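Local coordinates for sensor protein (Rhodopseudomonas palustris, PDB 2OOL) that senses light through a bound biliverdin-type chromophore, this part being the chromophore-binding domain of a bacteriophytochrome that probably signals as a histidine kinase, at residues Phe259-Ser264 and Val306-Arg311; Gly37-Gln40 and Tyr44-Val47. All blocks are in the same frame, centred on the assembly; numbering follows the deposited sequence.

Contact 1: Phe259-Ser264 and Val306-Arg311. With LBV (3-[2-[(Z)-[3-(2-carboxyethyl)-5-[(Z)-(4-ethenyl-3-methyl-5-oxidanylidene-pyrrol-2-ylidene)methyl]-4-methyl-pyrrol-1-ium -2-ylidene]methyl]-5-[(Z)-[(3E)-3-ethylidene-4-methyl-5-oxidanylidene-pyrrolidin-2-ylidene]methyl]-4-methyl-1H-pyrrol-3- yl]propanoic acid), chain C.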
# COMPACT_ATOMS: atom_id res chain seq x y z
N PHE A 259 18.03 -17.79 -0.67
CA PHE A 259 16.76 -17.12 -0.37
C PHE A 259 16.67 -16.54 1.06
O PHE A 259 15.61 -16.14 1.51
CB PHE A 259 15.60 -18.04 -0.70
CG PHE A 259 15.45 -18.28 -2.15
CD1 PHE A 259 14.83 -17.33 -2.95
CD2 PHE A 259 16.05 -19.37 -2.75
CE1 PHE A 259 14.74 -17.51 -4.31
CE2 PHE A 259 15.96 -19.57 -4.13
CZ PHE A 259 15.31 -18.62 -4.92
N SER A 260 17.81 -16.39 1.72
CA SER A 260 17.83 -15.88 3.06
C SER A 260 18.08 -14.37 3.10
O SER A 260 19.01 -13.87 2.48
CB SER A 260 18.91 -16.61 3.89
OG SER A 260 19.72 -15.58 4.51
N VAL A 261 17.25 -13.64 3.85
CA VAL A 261 17.36 -12.18 3.93
C VAL A 261 18.59 -11.73 4.68
O VAL A 261 19.04 -10.59 4.47
CB VAL A 261 16.04 -11.50 4.50
CG1 VAL A 261 14.89 -11.68 3.49
CG2 VAL A 261 15.63 -12.05 5.84
N LEU A 262 19.19 -12.58 5.51
CA LEU A 262 20.38 -12.19 6.31
C LEU A 262 21.71 -12.72 5.79
O LEU A 262 22.72 -12.48 6.41
CB LEU A 262 20.24 -12.67 7.78
CG LEU A 262 18.98 -12.25 8.56
CD1 LEU A 262 18.84 -12.97 9.91
CD2 LEU A 262 19.00 -10.78 8.76
N ARG A 263 21.73 -13.44 4.67
CA ARG A 263 22.94 -14.02 4.08
C ARG A 263 24.04 -12.99 4.12
O ARG A 263 23.85 -11.85 3.73
CB ARG A 263 22.67 -14.41 2.63
CG ARG A 263 23.88 -14.92 1.83
CD ARG A 263 23.52 -15.27 0.36
NE ARG A 263 23.02 -14.10 -0.40
CZ ARG A 263 23.77 -13.14 -0.92
NH1 ARG A 263 23.20 -12.08 -1.53
NH2 ARG A 263 25.08 -13.23 -0.84
N SER A 264 25.21 -13.39 4.58
CA SER A 264 26.36 -12.48 4.52
C SER A 264 26.77 -12.33 3.06
O SER A 264 26.75 -13.33 2.33
CB SER A 264 27.50 -13.12 5.30
OG SER A 264 28.49 -12.19 5.51
N VAL A 306 15.72 -1.11 6.88
CA VAL A 306 14.42 -0.92 6.29
C VAL A 306 13.62 -2.19 6.58
O VAL A 306 14.10 -3.31 6.32
CB VAL A 306 14.54 -0.65 4.72
CG1 VAL A 306 13.16 -0.43 4.09
CG2 VAL A 306 15.41 0.54 4.46
N SER A 307 12.43 -2.04 7.17
CA SER A 307 11.67 -3.24 7.64
C SER A 307 11.19 -4.13 6.50
O SER A 307 11.13 -3.70 5.37
CB SER A 307 10.45 -2.83 8.46
OG SER A 307 9.40 -2.38 7.60
N TYR A 308 10.83 -5.37 6.78
CA TYR A 308 10.44 -6.27 5.73
C TYR A 308 9.27 -5.71 4.89
O TYR A 308 9.25 -5.86 3.65
CB TYR A 308 10.01 -7.58 6.32
CG TYR A 308 9.90 -8.71 5.34
CD1 TYR A 308 11.02 -9.39 4.91
CD2 TYR A 308 8.67 -9.10 4.85
CE1 TYR A 308 10.92 -10.44 4.03
CE2 TYR A 308 8.56 -10.16 3.98
CZ TYR A 308 9.68 -10.81 3.56
OH TYR A 308 9.58 -11.87 2.68
N GLU A 309 8.29 -5.12 5.58
CA GLU A 309 7.09 -4.62 4.95
C GLU A 309 7.41 -3.42 4.04
O GLU A 309 6.81 -3.30 2.97
CB GLU A 309 6.03 -4.20 6.00
CG GLU A 309 5.46 -5.34 6.89
CD GLU A 309 6.19 -5.48 8.23
OE1 GLU A 309 7.42 -5.24 8.28
OE2 GLU A 309 5.52 -5.83 9.24
N VAL A 310 8.35 -2.56 4.44
CA VAL A 310 8.79 -1.49 3.56
C VAL A 310 9.49 -2.02 2.31
O VAL A 310 9.28 -1.47 1.21
CB VAL A 310 9.63 -0.43 4.29
CG1 VAL A 310 10.18 0.61 3.27
CG2 VAL A 310 8.74 0.31 5.34
N ARG A 311 10.26 -3.09 2.45
CA ARG A 311 10.91 -3.77 1.33
C ARG A 311 9.89 -4.39 0.42
O ARG A 311 10.06 -4.31 -0.80
CB ARG A 311 12.00 -4.77 1.80
CG ARG A 311 13.05 -4.04 2.67
CD ARG A 311 14.39 -4.71 2.92
NE ARG A 311 14.40 -6.13 3.20
CZ ARG A 311 14.27 -6.68 4.42
NH1 ARG A 311 14.01 -5.94 5.50
NH2 ARG A 311 14.36 -7.98 4.56
C1A LBV C . 33.29 -5.21 -7.92
C1B LBV C . 30.27 -8.09 -6.40
O1B LBV C . 26.88 -11.31 -1.92
C1C LBV C . 26.51 -5.56 -6.18
O1C LBV C . 22.51 -3.50 -3.57
C1D LBV C . 26.48 -1.13 -7.86
C2A LBV C . 34.38 -6.16 -8.36
C2B LBV C . 29.65 -9.20 -5.81
O2B LBV C . 25.07 -10.49 -2.87
C2C LBV C . 25.22 -5.02 -5.98
O2C LBV C . 24.56 -3.15 -2.81
C2D LBV C . 26.72 -0.27 -8.95
C3A LBV C . 33.69 -7.47 -7.95
C3B LBV C . 28.34 -8.84 -5.49
C3C LBV C . 25.22 -3.77 -6.59
C3D LBV C . 26.07 0.91 -8.65
C4A LBV C . 32.41 -7.18 -7.40
C4B LBV C . 28.16 -7.50 -5.93
C4C LBV C . 26.50 -3.54 -7.11
C4D LBV C . 25.46 0.74 -7.40
CAA LBV C . 34.20 -8.78 -8.11
CAB LBV C . 27.31 -9.75 -4.80
CAC LBV C . 23.98 -5.58 -5.26
CAD LBV C . 26.08 2.03 -9.45
CBA LBV C . 35.55 -9.22 -8.78
CBB LBV C . 27.16 -9.43 -3.33
CBC LBV C . 24.06 -5.31 -3.72
CBD LBV C . 25.40 3.20 -9.14
CGB LBV C . 26.29 -10.51 -2.65
CGC LBV C . 23.67 -3.85 -3.32
CHB LBV C . 31.57 -8.20 -6.91
CHC LBV C . 26.90 -6.84 -5.72
CHD LBV C . 26.98 -2.43 -7.82
CMA LBV C . 35.63 -5.89 -7.51
CMB LBV C . 30.30 -10.58 -5.54
CMC LBV C . 23.97 -2.87 -6.61
CMD LBV C . 27.53 -0.53 -10.24
N_A LBV C . 32.23 -5.86 -7.40
O_A LBV C . 33.36 -3.99 -8.02
N_B LBV C . 29.33 -7.13 -6.45
N_C LBV C . 27.22 -4.63 -6.84
N_D LBV C . 25.75 -0.49 -6.97
O_D LBV C . 24.76 1.55 -6.77
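Val261, which meets Tyr308 and Arg311, follows Ser260 in a type I beta turn running to Arg263. Glu132 holds the start of this turn, its carboxylate hydrogen-bonding the Ser260 hydroxyl and the backbone N of Val261 and Leu262. At Val261 the torsion (chi1 -67°) sets CG1 anti to the carbonyl carbon, where this methyl meets both partners; CB also approaches Arg311 NH2. Val261 CG1 lies 4.2 Å from Tyr308 CE1, at the edge of the ring, and 3.9 Å from Arg311 NH2, close to the guanidinium plane; a small branched residue presents one methyl to both flat edges at once. Arg311 curls back on its own segment: its NH1 donates to Val306 O at 2.8 Å while NH2 forms a salt bridge with Glu134, and the two grips limit the rotation of the group. The contact thus joins a loop of the GAF domain to the start of the long helix 308-332, where Ser307 is the N-cap, its OG accepting a weak bond from Val310 N. Beyond the turn, Arg263 faces the chromophore. Arg263 NH1 donates to LBV O2B at 2.8 Å (162°) and its NH2 to LBV O1B at 2.8 Å (174°), matching guanidinium to propionate carboxylate. A leucine here would probably leave that carboxylate without this two-pronged, charged partner and the propionate arm freer to turn. Next along, the Ser264 hydroxyl is hydrogen-bonded to Tyr238 OH.

Contact 2: Gly37-Gln40 and Tyr44-Val47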
# COMPACT_ATOMS: atom_id res chain seq x y z
N GLY A 37 28.20 -19.40 4.75
CA GLY A 37 28.33 -20.02 6.10
C GLY A 37 28.13 -18.98 7.21
O GLY A 37 28.50 -19.21 8.33
N ALA A 38 27.54 -17.83 6.89
CA ALA A 38 27.42 -16.75 7.86
C ALA A 38 26.30 -15.81 7.49
O ALA A 38 25.90 -15.75 6.33
CB ALA A 38 28.78 -15.98 8.00
N ILE A 39 25.86 -15.03 8.48
CA ILE A 39 24.82 -14.02 8.30
C ILE A 39 25.24 -12.59 8.75
O ILE A 39 26.22 -12.39 9.47
CB ILE A 39 23.52 -14.43 9.03
CG1 ILE A 39 23.72 -14.45 10.55
CG2 ILE A 39 22.99 -15.80 8.52
CD1 ILE A 39 22.45 -14.14 11.40
N GLN A 40 24.47 -11.59 8.29
CA GLN A 40 24.52 -10.26 8.83
C GLN A 40 23.82 -10.26 10.21
O GLN A 40 22.65 -10.63 10.31
CB GLN A 40 23.84 -9.24 7.88
CG GLN A 40 24.44 -9.28 6.47
CD GLN A 40 23.79 -8.32 5.55
OE1 GLN A 40 23.76 -7.13 5.84
NE2 GLN A 40 23.28 -8.80 4.42
N TYR A 44 18.68 -12.82 13.40
CA TYR A 44 19.09 -14.16 13.83
C TYR A 44 18.51 -15.24 12.90
O TYR A 44 17.40 -15.11 12.41
CB TYR A 44 18.61 -14.42 15.29
CG TYR A 44 19.05 -13.37 16.29
CD1 TYR A 44 20.25 -13.49 16.97
CD2 TYR A 44 18.24 -12.26 16.58
CE1 TYR A 44 20.66 -12.50 17.89
CE2 TYR A 44 18.66 -11.27 17.48
CZ TYR A 44 19.87 -11.41 18.13
OH TYR A 44 20.26 -10.45 19.05
N LEU A 45 19.23 -16.35 12.72
CA LEU A 45 18.77 -17.40 11.80
C LEU A 45 18.72 -18.78 12.47
O LEU A 45 19.64 -19.15 13.19
CB LEU A 45 19.69 -17.46 10.57
CG LEU A 45 19.40 -18.42 9.43
CD1 LEU A 45 19.99 -17.85 8.14
CD2 LEU A 45 19.93 -19.89 9.69
N PHE A 46 17.64 -19.52 12.19
CA PHE A 46 17.48 -20.89 12.64
C PHE A 46 17.12 -21.74 11.45
O PHE A 46 16.32 -21.33 10.61
CB PHE A 46 16.33 -20.98 13.62
CG PHE A 46 16.51 -20.13 14.83
CD1 PHE A 46 16.95 -20.71 16.02
CD2 PHE A 46 16.25 -18.77 14.80
CE1 PHE A 46 17.08 -19.96 17.17
CE2 PHE A 46 16.43 -17.98 15.95
CZ PHE A 46 16.84 -18.56 17.12
N VAL A 47 17.75 -22.88 11.32
CA VAL A 47 17.20 -23.95 10.51
C VAL A 47 16.42 -24.82 11.43
O VAL A 47 16.94 -25.20 12.45
CB VAL A 47 18.31 -24.77 9.81
CG1 VAL A 47 17.67 -25.84 8.97
CG2 VAL A 47 19.23 -23.78 8.96
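Ile39 and Leu45 meet through their methyl groups, Ile39 CG2 lying 3.7 Å from Leu45 CD1. Both side chains leave the backbone toward the opposite segment and run at a slant to each other; one methyl of each makes the apolar contact. With chi1 at -177° the Leu45 side chain swings opposite the backbone N, which carries CD1 to the isoleucine. A second kind of packing sets side chain against backbone. Ile39 CG1 takes the crowded position between the backbone N and the carbonyl carbon (chi1 67°), and from there Ile39 CD1 comes to rest 4.1 Å from Tyr44 CA and 4.1 Å from Leu45 N. With two separate arms, isoleucine can cover the leucine methyl and the main chain at Tyr44-Leu45 at once, whereas the Tyr44 side chain sets off away from this contact. The backbones themselves are not paired: even the nearest CA atoms, those of Ile39 and Leu45, are 7.8 Å apart, and the contact is van der Waals packing, largely buried. Strand 38-39 is bonded through Gly37 and Ile39 to strand 241-244, from the GAF range, which joins it to the antiparallel sheet of the PAS part, while strand 44-48 lies between strands 55-59 and 128-134. Ile39 also touches Ser59, Leu45 rests on Ile130 and Glu132, and Tyr44 packs on helix 62-66 at Val62 and Leu65.

How the contacts relate
The two contacts have centres 12 Å apart and touch directly, contact 2 in the PAS part and contact 1 in the GAF part. Segment 259-264 runs beside 37-40, where Leu262 O and Gln40 N are 2.7 Å apart and Ser264 N and Ala38 O 3.0 Å apart, both probable hydrogen bonds; Gln40 NE2 also binds Arg263 O. Leu262 CD1 in turn packs 3.5 Å from Tyr44 N. Strand 38-39 is thus held by a GAF loop, consistent with the knot known from bacteriophytochromes. Arg263 of contact 1 grips a propionate of LBV, whereas the Ile39 side chain of contact 2 stays about 12 Å from the chromophore.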